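Putative sugar isomerase (Parabacteroides distasonis, PDB 3LMZ) is probably a sugar isomerase or a related enzyme of the xylose isomerase-like TIM-barrel family, though its substrate is not established. Local coordinates at residues E40-H45 / L241-S246; F52-N57 / K99-K104. All coordinates share one frame; numbering follows the deposited sequence.

Contact 1: residues E40-H45 / L241-S246; sequences ERLDIH and LGIAES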
ATOM      1  N   GLU A  40      11.912   7.810   2.338  1.00 12.30           N
ATOM      2  CA  GLU A  40      11.461   8.939   3.150  1.00 12.10           C
ATOM      3  C   GLU A  40       9.929   9.104   3.015  1.00 11.71           C
ATOM      4  O   GLU A  40       9.206   9.248   3.985  1.00 13.33           O
ATOM      5  CB  GLU A  40      12.183  10.234   2.761  1.00 12.11           C
ATOM      6  CG  GLU A  40      11.922  11.429   3.583  1.00 12.29           C
ATOM      7  CD  GLU A  40      12.858  12.561   3.196  1.00 18.33           C
ATOM      8  OE1 GLU A  40      13.153  12.723   1.996  1.00 26.86           O
ATOM      9  OE2 GLU A  40      13.282  13.342   4.080  1.00 26.50           O
ATOM     10  N   ARG A  41       9.442   9.100   1.771  1.00 11.91           N
ATOM     11  CA  ARG A  41       8.011   9.283   1.484  1.00 11.95           C
ATOM     12  C   ARG A  41       7.183   8.082   2.040  1.00 12.50           C
ATOM     13  O   ARG A  41       6.060   8.279   2.417  1.00 12.64           O
ATOM     14  CB  ARG A  41       7.764   9.457  -0.031  1.00 13.56           C
ATOM     15  CG  ARG A  41       8.237  10.763  -0.616  1.00 15.67           C
ATOM     16  CD  ARG A  41       7.749  10.907  -2.083  1.00 18.64           C
ATOM     17  NE  ARG A  41       6.300  11.105  -2.141  1.00 20.83           N
ATOM     18  CZ  ARG A  41       5.561  10.998  -3.244  1.00 29.97           C
ATOM     19  NH1 ARG A  41       6.138  10.722  -4.391  1.00 20.33           N
ATOM     20  NH2 ARG A  41       4.257  11.181  -3.219  1.00 27.83           N
ATOM     21  N   LEU A  42       7.778   6.889   2.033  1.00 12.48           N
ATOM     22  CA  LEU A  42       7.136   5.704   2.602  1.00 13.59           C
ATOM     23  C   LEU A  42       7.266   5.524   4.094  1.00 13.60           C
ATOM     24  O   LEU A  42       6.738   4.589   4.649  1.00 11.98           O
ATOM     25  CB  LEU A  42       7.664   4.432   1.940  1.00 14.28           C
ATOM     26  CG  LEU A  42       7.430   4.255   0.462  1.00 17.67           C
ATOM     27  CD1 LEU A  42       8.389   3.142  -0.070  1.00 19.20           C
ATOM     28  CD2 LEU A  42       5.984   3.952   0.212  1.00 17.38           C
ATOM     29  N   ASP A  43       7.916   6.468   4.782  1.00 12.35           N
ATOM     30  CA  ASP A  43       8.169   6.365   6.227  1.00 12.39           C
ATOM     31  C   ASP A  43       8.973   5.131   6.612  1.00 13.27           C
ATOM     32  O   ASP A  43       8.750   4.513   7.645  1.00 15.01           O
ATOM     33  CB  ASP A  43       6.866   6.448   7.015  1.00 12.14           C
ATOM     34  CG  ASP A  43       7.050   6.736   8.517  1.00 14.26           C
ATOM     35  OD1 ASP A  43       8.009   7.459   8.904  1.00 15.21           O
ATOM     36  OD2 ASP A  43       6.223   6.230   9.337  1.00 22.09           O
ATOM     37  N   ILE A  44       9.978   4.804   5.799  1.00 13.86           N
ATOM     38  CA  ILE A  44      10.865   3.666   6.010  1.00 10.80           C
ATOM     39  C   ILE A  44      12.245   4.229   6.387  1.00 11.98           C
ATOM     40  O   ILE A  44      12.751   5.126   5.702  1.00 13.12           O
ATOM     41  CB  ILE A  44      10.967   2.746   4.738  1.00 12.70           C
ATOM     42  CG1 ILE A  44       9.583   2.117   4.454  1.00 14.35           C
ATOM     43  CG2 ILE A  44      12.110   1.723   4.884  1.00 12.47           C
ATOM     44  CD1 ILE A  44       9.480   1.319   3.134  1.00 15.22           C
ATOM     45  N   HIS A  45      12.837   3.645   7.423  1.00 14.03           N
ATOM     46  CA  HIS A  45      13.997   4.247   8.093  1.00 12.98           C
ATOM     47  C   HIS A  45      15.238   3.381   8.012  1.00 11.58           C
ATOM     48  O   HIS A  45      16.224   3.752   8.589  1.00 12.57           O
ATOM     49  CB  HIS A  45      13.581   4.620   9.556  1.00 12.91           C
ATOM     50  CG  HIS A  45      12.462   5.590   9.540  1.00 14.29           C
ATOM     51  ND1 HIS A  45      12.659   6.909   9.194  1.00 15.54           N
ATOM     52  CD2 HIS A  45      11.136   5.436   9.741  1.00 18.45           C
ATOM     53  CE1 HIS A  45      11.479   7.523   9.164  1.00 16.25           C
ATOM     54  NE2 HIS A  45      10.542   6.641   9.474  1.00 15.98           N
ATOM     55  N   LEU A 241       4.861   2.058  -7.797  0.50 14.78           N
ATOM     56  CA  LEU A 241       3.496   1.758  -7.433  0.50 12.12           C
ATOM     57  C   LEU A 241       3.356   0.432  -6.669  0.50 13.69           C
ATOM     58  O   LEU A 241       2.591   0.306  -5.720  0.50 14.33           O
ATOM     59  CB  LEU A 241       2.604   1.791  -8.688  0.50 13.63           C
ATOM     60  CG  LEU A 241       1.133   2.137  -8.512  0.50 12.25           C
ATOM     61  CD1 LEU A 241       0.892   3.632  -8.268  0.50 14.94           C
ATOM     62  CD2 LEU A 241       0.442   1.645  -9.762  0.50 11.09           C
ATOM     63  N   GLY A 242       4.131  -0.565  -7.099  1.00 12.85           N
ATOM     64  CA  GLY A 242       4.128  -1.877  -6.470  1.00 13.52           C
ATOM     65  C   GLY A 242       4.831  -1.916  -5.125  1.00 11.52           C
ATOM     66  O   GLY A 242       4.399  -2.592  -4.186  1.00 12.87           O
ATOM     67  N   ILE A 243       5.945  -1.200  -5.054  1.00 12.08           N
ATOM     68  CA  ILE A 243       6.670  -1.005  -3.784  1.00 12.67           C
ATOM     69  C   ILE A 243       5.703  -0.417  -2.753  1.00 13.44           C
ATOM     70  O   ILE A 243       5.509  -0.952  -1.651  1.00 13.14           O
ATOM     71  CB  ILE A 243       7.911  -0.110  -3.942  1.00 12.93           C
ATOM     72  CG1 ILE A 243       9.017  -0.812  -4.752  1.00 12.10           C
ATOM     73  CG2 ILE A 243       8.408   0.255  -2.551  1.00 13.53           C
ATOM     74  CD1 ILE A 243      10.075   0.183  -5.269  1.00 13.81           C
ATOM     75  N   ALA A 244       5.002   0.636  -3.137  1.00 13.97           N
ATOM     76  CA  ALA A 244       4.138   1.376  -2.159  1.00 14.33           C
ATOM     77  C   ALA A 244       2.913   0.589  -1.751  1.00 12.40           C
ATOM     78  O   ALA A 244       2.608   0.504  -0.574  1.00 13.96           O
ATOM     79  CB  ALA A 244       3.719   2.730  -2.778  1.00 14.93           C
ATOM     80  N   GLU A 245       2.300  -0.128  -2.715  1.00 11.62           N
ATOM     81  CA  GLU A 245       1.181  -0.996  -2.352  1.00 10.88           C
ATOM     82  C   GLU A 245       1.639  -2.092  -1.406  1.00 12.08           C
ATOM     83  O   GLU A 245       0.985  -2.402  -0.417  1.00 13.09           O
ATOM     84  CB  GLU A 245       0.568  -1.665  -3.591  1.00 13.15           C
ATOM     85  CG  GLU A 245      -0.603  -2.600  -3.269  1.00 13.83           C
ATOM     86  CD  GLU A 245      -1.249  -3.264  -4.485  1.00 14.35           C
ATOM     87  OE1 GLU A 245      -1.036  -2.731  -5.619  1.00 15.53           O
ATOM     88  OE2 GLU A 245      -1.993  -4.239  -4.253  1.00 13.99           O
ATOM     89  N   SER A 246       2.810  -2.694  -1.681  1.00 12.51           N
ATOM     90  CA  SER A 246       3.293  -3.771  -0.854  1.00 11.36           C
ATOM     91  C   SER A 246       3.574  -3.282   0.579  1.00 10.66           C
ATOM     92  O   SER A 246       3.282  -3.998   1.572  1.00 13.18           O
ATOM     93  CB  SER A 246       4.589  -4.312  -1.429  1.00 11.14           C
ATOM     94  OG  SER A 246       4.460  -4.958  -2.677  1.00 13.26           O
TER
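L42 meets I243 and A244 in a small, buried, purely apolar contact on the outer layer of the TIM barrel. It joins the region at the end of helix 32-41 to the start of helix 240-256, the last helix of the chain. No hydrogen bond crosses between the segments. The L42 side chain does the work from its side, with one methyl for each partner. CD1 of L42 lies 3.8 Å from CG2 of I243, and the two side chains cross at about a right angle. CD2 of L42 rests 3.9 Å from CB of A244. The branch of I243 that touches is the methyl anti to its backbone N. M22 of strand 19-22 packs on both L42 and I243, and A244 meets A244 of the second subunit.

Helix 32-41 closes in a Schellman motif, with D43 at positive phi (59°). H45 NE2 donates to D43 OD1 at 2.7 Å, approaching from above the carboxylate plane. In the other segment G242 O is gripped twice, by S246 N at 3.0 Å and by S246 OG at 2.8 Å, from opposite faces of its plane. The chemistry is therefore divided: methyl packing joins the two segments, while the polar bonds described stay within a segment or go to other residues, as where L42 O accepts from K251 NZ.

Contact 2: residues F52-N57 / K99-K104; sequences FHLPLN and KRVGVK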
ATOM      1  N   PHE A  52      26.004  -0.854  -5.815  1.00 15.71           N
ATOM      2  CA  PHE A  52      25.594   0.155  -6.818  1.00 15.14           C
ATOM      3  C   PHE A  52      25.179   1.513  -6.249  1.00 14.50           C
ATOM      4  O   PHE A  52      25.034   2.515  -6.982  1.00 16.27           O
ATOM      5  CB  PHE A  52      24.545  -0.444  -7.786  1.00 14.63           C
ATOM      6  CG  PHE A  52      23.396  -1.138  -7.114  1.00 15.75           C
ATOM      7  CD1 PHE A  52      22.389  -0.402  -6.523  1.00 15.42           C
ATOM      8  CD2 PHE A  52      23.229  -2.530  -7.228  1.00 14.21           C
ATOM      9  CE1 PHE A  52      21.322  -1.031  -5.945  1.00 15.55           C
ATOM     10  CE2 PHE A  52      22.162  -3.110  -6.645  1.00 16.04           C
ATOM     11  CZ  PHE A  52      21.206  -2.382  -6.036  1.00 17.44           C
ATOM     12  N   HIS A  53      24.987   1.559  -4.940  1.00 14.41           N
ATOM     13  CA  HIS A  53      24.824   2.797  -4.198  1.00 14.44           C
ATOM     14  C   HIS A  53      26.091   3.252  -3.421  1.00 16.02           C
ATOM     15  O   HIS A  53      26.378   4.466  -3.347  1.00 15.17           O
ATOM     16  CB  HIS A  53      23.630   2.693  -3.255  1.00 12.94           C
ATOM     17  CG  HIS A  53      22.329   2.616  -3.944  1.00 14.23           C
ATOM     18  ND1 HIS A  53      21.240   1.979  -3.396  1.00 15.55           N
ATOM     19  CD2 HIS A  53      21.944   3.068  -5.163  1.00 15.88           C
ATOM     20  CE1 HIS A  53      20.214   2.077  -4.237  1.00 16.65           C
ATOM     21  NE2 HIS A  53      20.614   2.727  -5.319  1.00 15.43           N
ATOM     22  N   LEU A  54      26.838   2.291  -2.865  1.00 13.80           N
ATOM     23  CA  LEU A  54      28.056   2.622  -2.138  1.00 13.92           C
ATOM     24  C   LEU A  54      29.112   1.572  -2.508  1.00 15.64           C
ATOM     25  O   LEU A  54      29.216   0.511  -1.853  1.00 13.69           O
ATOM     26  CB  LEU A  54      27.830   2.640  -0.643  1.00 14.66           C
ATOM     27  CG  LEU A  54      29.001   3.121   0.231  1.00 14.59           C
ATOM     28  CD1 LEU A  54      29.339   4.585  -0.075  1.00 14.29           C
ATOM     29  CD2 LEU A  54      28.713   2.917   1.729  1.00 13.86           C
ATOM     30  N   PRO A  55      29.883   1.853  -3.546  1.00 13.46           N
ATOM     31  CA  PRO A  55      30.896   0.883  -3.978  1.00 14.09           C
ATOM     32  C   PRO A  55      31.896   0.535  -2.892  1.00 13.42           C
ATOM     33  O   PRO A  55      32.220   1.390  -2.043  1.00 12.71           O
ATOM     34  CB  PRO A  55      31.565   1.564  -5.156  1.00 15.75           C
ATOM     35  CG  PRO A  55      30.493   2.485  -5.669  1.00 16.21           C
ATOM     36  CD  PRO A  55      29.816   2.995  -4.460  1.00 15.27           C
ATOM     37  N   LEU A  56      32.421  -0.693  -2.973  1.00 14.11           N
ATOM     38  CA  LEU A  56      33.311  -1.208  -1.955  1.00 15.26           C
ATOM     39  C   LEU A  56      34.607  -0.385  -1.810  1.00 16.56           C
ATOM     40  O   LEU A  56      35.174  -0.344  -0.737  1.00 20.71           O
ATOM     41  CB  LEU A  56      33.596  -2.690  -2.152  1.00 16.68           C
ATOM     42  CG  LEU A  56      32.577  -3.626  -1.507  1.00 20.93           C
ATOM     43  CD1 LEU A  56      31.188  -3.488  -2.168  1.00 19.93           C
ATOM     44  CD2 LEU A  56      33.145  -5.079  -1.513  1.00 21.52           C
ATOM     45  N   ASN A  57      35.051   0.288  -2.848  1.00 14.92           N
ATOM     46  CA  ASN A  57      36.266   1.075  -2.748  1.00 18.34           C
ATOM     47  C   ASN A  57      35.988   2.551  -2.505  1.00 16.13           C
ATOM     48  O   ASN A  57      36.850   3.378  -2.747  1.00 16.01           O
ATOM     49  CB  ASN A  57      37.146   0.825  -3.981  1.00 18.94           C
ATOM     50  CG  ASN A  57      37.722  -0.572  -3.961  1.00 26.51           C
ATOM     51  OD1 ASN A  57      38.314  -0.981  -2.962  1.00 33.06           O
ATOM     52  ND2 ASN A  57      37.481  -1.335  -5.020  1.00 42.80           N
ATOM     53  N   LYS A  99      33.332  -2.834   8.081  1.00 13.46           N
ATOM     54  CA  LYS A  99      33.898  -2.099   9.211  1.00 11.63           C
ATOM     55  C   LYS A  99      34.006  -0.618   8.884  1.00 13.96           C
ATOM     56  O   LYS A  99      33.705   0.249   9.718  1.00 15.30           O
ATOM     57  CB  LYS A  99      35.285  -2.675   9.566  1.00 13.31           C
ATOM     58  CG  LYS A  99      35.984  -1.981  10.734  1.00 14.39           C
ATOM     59  CD  LYS A  99      37.206  -2.746  11.235  1.00 16.68           C
ATOM     60  CE  LYS A  99      37.876  -2.034  12.403  1.00 17.20           C
ATOM     61  NZ  LYS A  99      39.056  -2.794  12.903  1.00 16.93           N
ATOM     62  N   ARG A 100      34.468  -0.328   7.668  1.00 13.73           N
ATOM     63  CA  ARG A 100      34.622   1.069   7.231  1.00 13.67           C
ATOM     64  C   ARG A 100      33.268   1.813   7.165  1.00 15.87           C
ATOM     65  O   ARG A 100      33.188   2.994   7.397  1.00 15.73           O
ATOM     66  CB  ARG A 100      35.295   1.133   5.873  1.00 15.08           C
ATOM     67  CG  ARG A 100      36.767   0.710   5.902  1.00 14.57           C
ATOM     68  CD  ARG A 100      37.492   0.764   4.546  1.00 16.15           C
ATOM     69  NE  ARG A 100      37.596   2.128   4.077  1.00 19.28           N
ATOM     70  CZ  ARG A 100      37.071   2.619   2.941  1.00 16.81           C
ATOM     71  NH1 ARG A 100      36.471   1.823   2.036  1.00 18.21           N
ATOM     72  NH2 ARG A 100      37.213   3.913   2.711  1.00 14.02           N
ATOM     73  N   VAL A 101      32.217   1.082   6.811  1.00 14.28           N
ATOM     74  CA  VAL A 101      30.858   1.632   6.628  1.00 13.71           C
ATOM     75  C   VAL A 101      30.179   1.709   8.001  1.00 13.59           C
ATOM     76  O   VAL A 101      29.184   2.397   8.148  1.00 16.69           O
ATOM     77  CB  VAL A 101      30.037   0.765   5.609  1.00 14.32           C
ATOM     78  CG1 VAL A 101      28.583   1.196   5.505  1.00 15.76           C
ATOM     79  CG2 VAL A 101      30.667   0.908   4.224  1.00 16.66           C
ATOM     80  N   GLY A 102      30.708   1.021   9.023  1.00 14.93           N
ATOM     81  CA  GLY A 102      30.182   1.093  10.389  1.00 16.61           C
ATOM     82  C   GLY A 102      28.995   0.198  10.672  1.00 17.56           C
ATOM     83  O   GLY A 102      28.185   0.517  11.530  1.00 22.37           O
ATOM     84  N   VAL A 103      28.821  -0.897   9.913  1.00 14.44           N
ATOM     85  CA  VAL A 103      27.784  -1.893  10.198  1.00 14.77           C
ATOM     86  C   VAL A 103      28.390  -3.152  10.852  1.00 13.41           C
ATOM     87  O   VAL A 103      29.621  -3.343  10.838  1.00 15.29           O
ATOM     88  CB  VAL A 103      26.973  -2.279   8.956  1.00 15.18           C
ATOM     89  CG1 VAL A 103      26.276  -1.035   8.393  1.00 16.90           C
ATOM     90  CG2 VAL A 103      27.829  -2.980   7.929  1.00 17.33           C
ATOM     91  N   LYS A 104      27.529  -3.958  11.478  1.00 15.12           N
ATOM     92  CA  LYS A 104      27.957  -5.194  12.138  1.00 16.07           C
ATOM     93  C   LYS A 104      27.239  -6.410  11.575  1.00 15.31           C
ATOM     94  O   LYS A 104      27.285  -7.488  12.200  1.00 15.69           O
ATOM     95  CB  LYS A 104      27.794  -5.085  13.647  1.00 20.86           C
ATOM     96  CG  LYS A 104      28.617  -3.920  14.141  1.00 25.56           C
ATOM     97  CD  LYS A 104      28.944  -3.958  15.578  1.00 32.02           C
ATOM     98  CE  LYS A 104      29.788  -2.680  15.921  1.00 36.68           C
ATOM     99  NZ  LYS A 104      29.486  -1.460  15.032  1.00 40.98           N
TER
HETATM  100  O   HOH W   1      36.153  -0.958   1.712  1.00 19.78           O
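The loop 52-57, which follows strand 46-49, passes the C-terminal end of helix 88-101, and the closest CA atoms, those of L54 and V101, are 9.3 Å apart. Contact is made by side chains and by one bridging water. L54 and V101 point toward each other and meet tip to tip. CD2 of L54 is 3.8 Å from CG2 of V101 and 4.2 Å from CG1 of V101, so one leucine methyl faces both valine methyls. L54 has its CG anti to the backbone N (chi1 -174°), and CD2 is the branch that meets V101. I49 of strand 46-49 touches both side chains and joins this apolar patch to the barrel wall.

Beside it lies a polar link. R100 NH1 is 3.8 Å from L56 O, too far for a direct bond. Water 1 bridges them. It donates to L56 O at 2.7 Å and accepts from R100 NH1 at 2.8 Å. Both the water and L56 O lie at the edge of the guanidinium, in its plane. R100 starts toward the loop, and its chain bends at chi3 (66°) on the way to this bridge. Its second terminal nitrogen, NH2, makes a salt bridge to D60 OD1 and a hydrogen bond to S58 O. These bonds hold the group in place and limit its rotation.

The helix ends in a Schellman motif with G102 at positive phi (83°). The chemistry thus has two parts: a buried methyl contact, and a partly exposed arginine that reaches L56 O through water and is held by S58 O and by D60 at the start of helix 60-72.

How the contacts relate
Both contacts lie at ends of helices in the same TIM-barrel domain, and each centre is about 16 Å from the centre of the chain. They share no helix. Their centres are 24 Å apart and their nearest atoms about 10 Å, so they do not touch. Contact 1 is fully buried, pairs the end region of an early helix with the last helix, and sits beside the second subunit. Contact 2 is partly buried, joins a loop to a helix, and no other protein chain touches it. In contact 1 the segments meet through methyl groups, with no hydrogen bond between them. Contact 2 adds a water bridge and a charged side chain on its more exposed side.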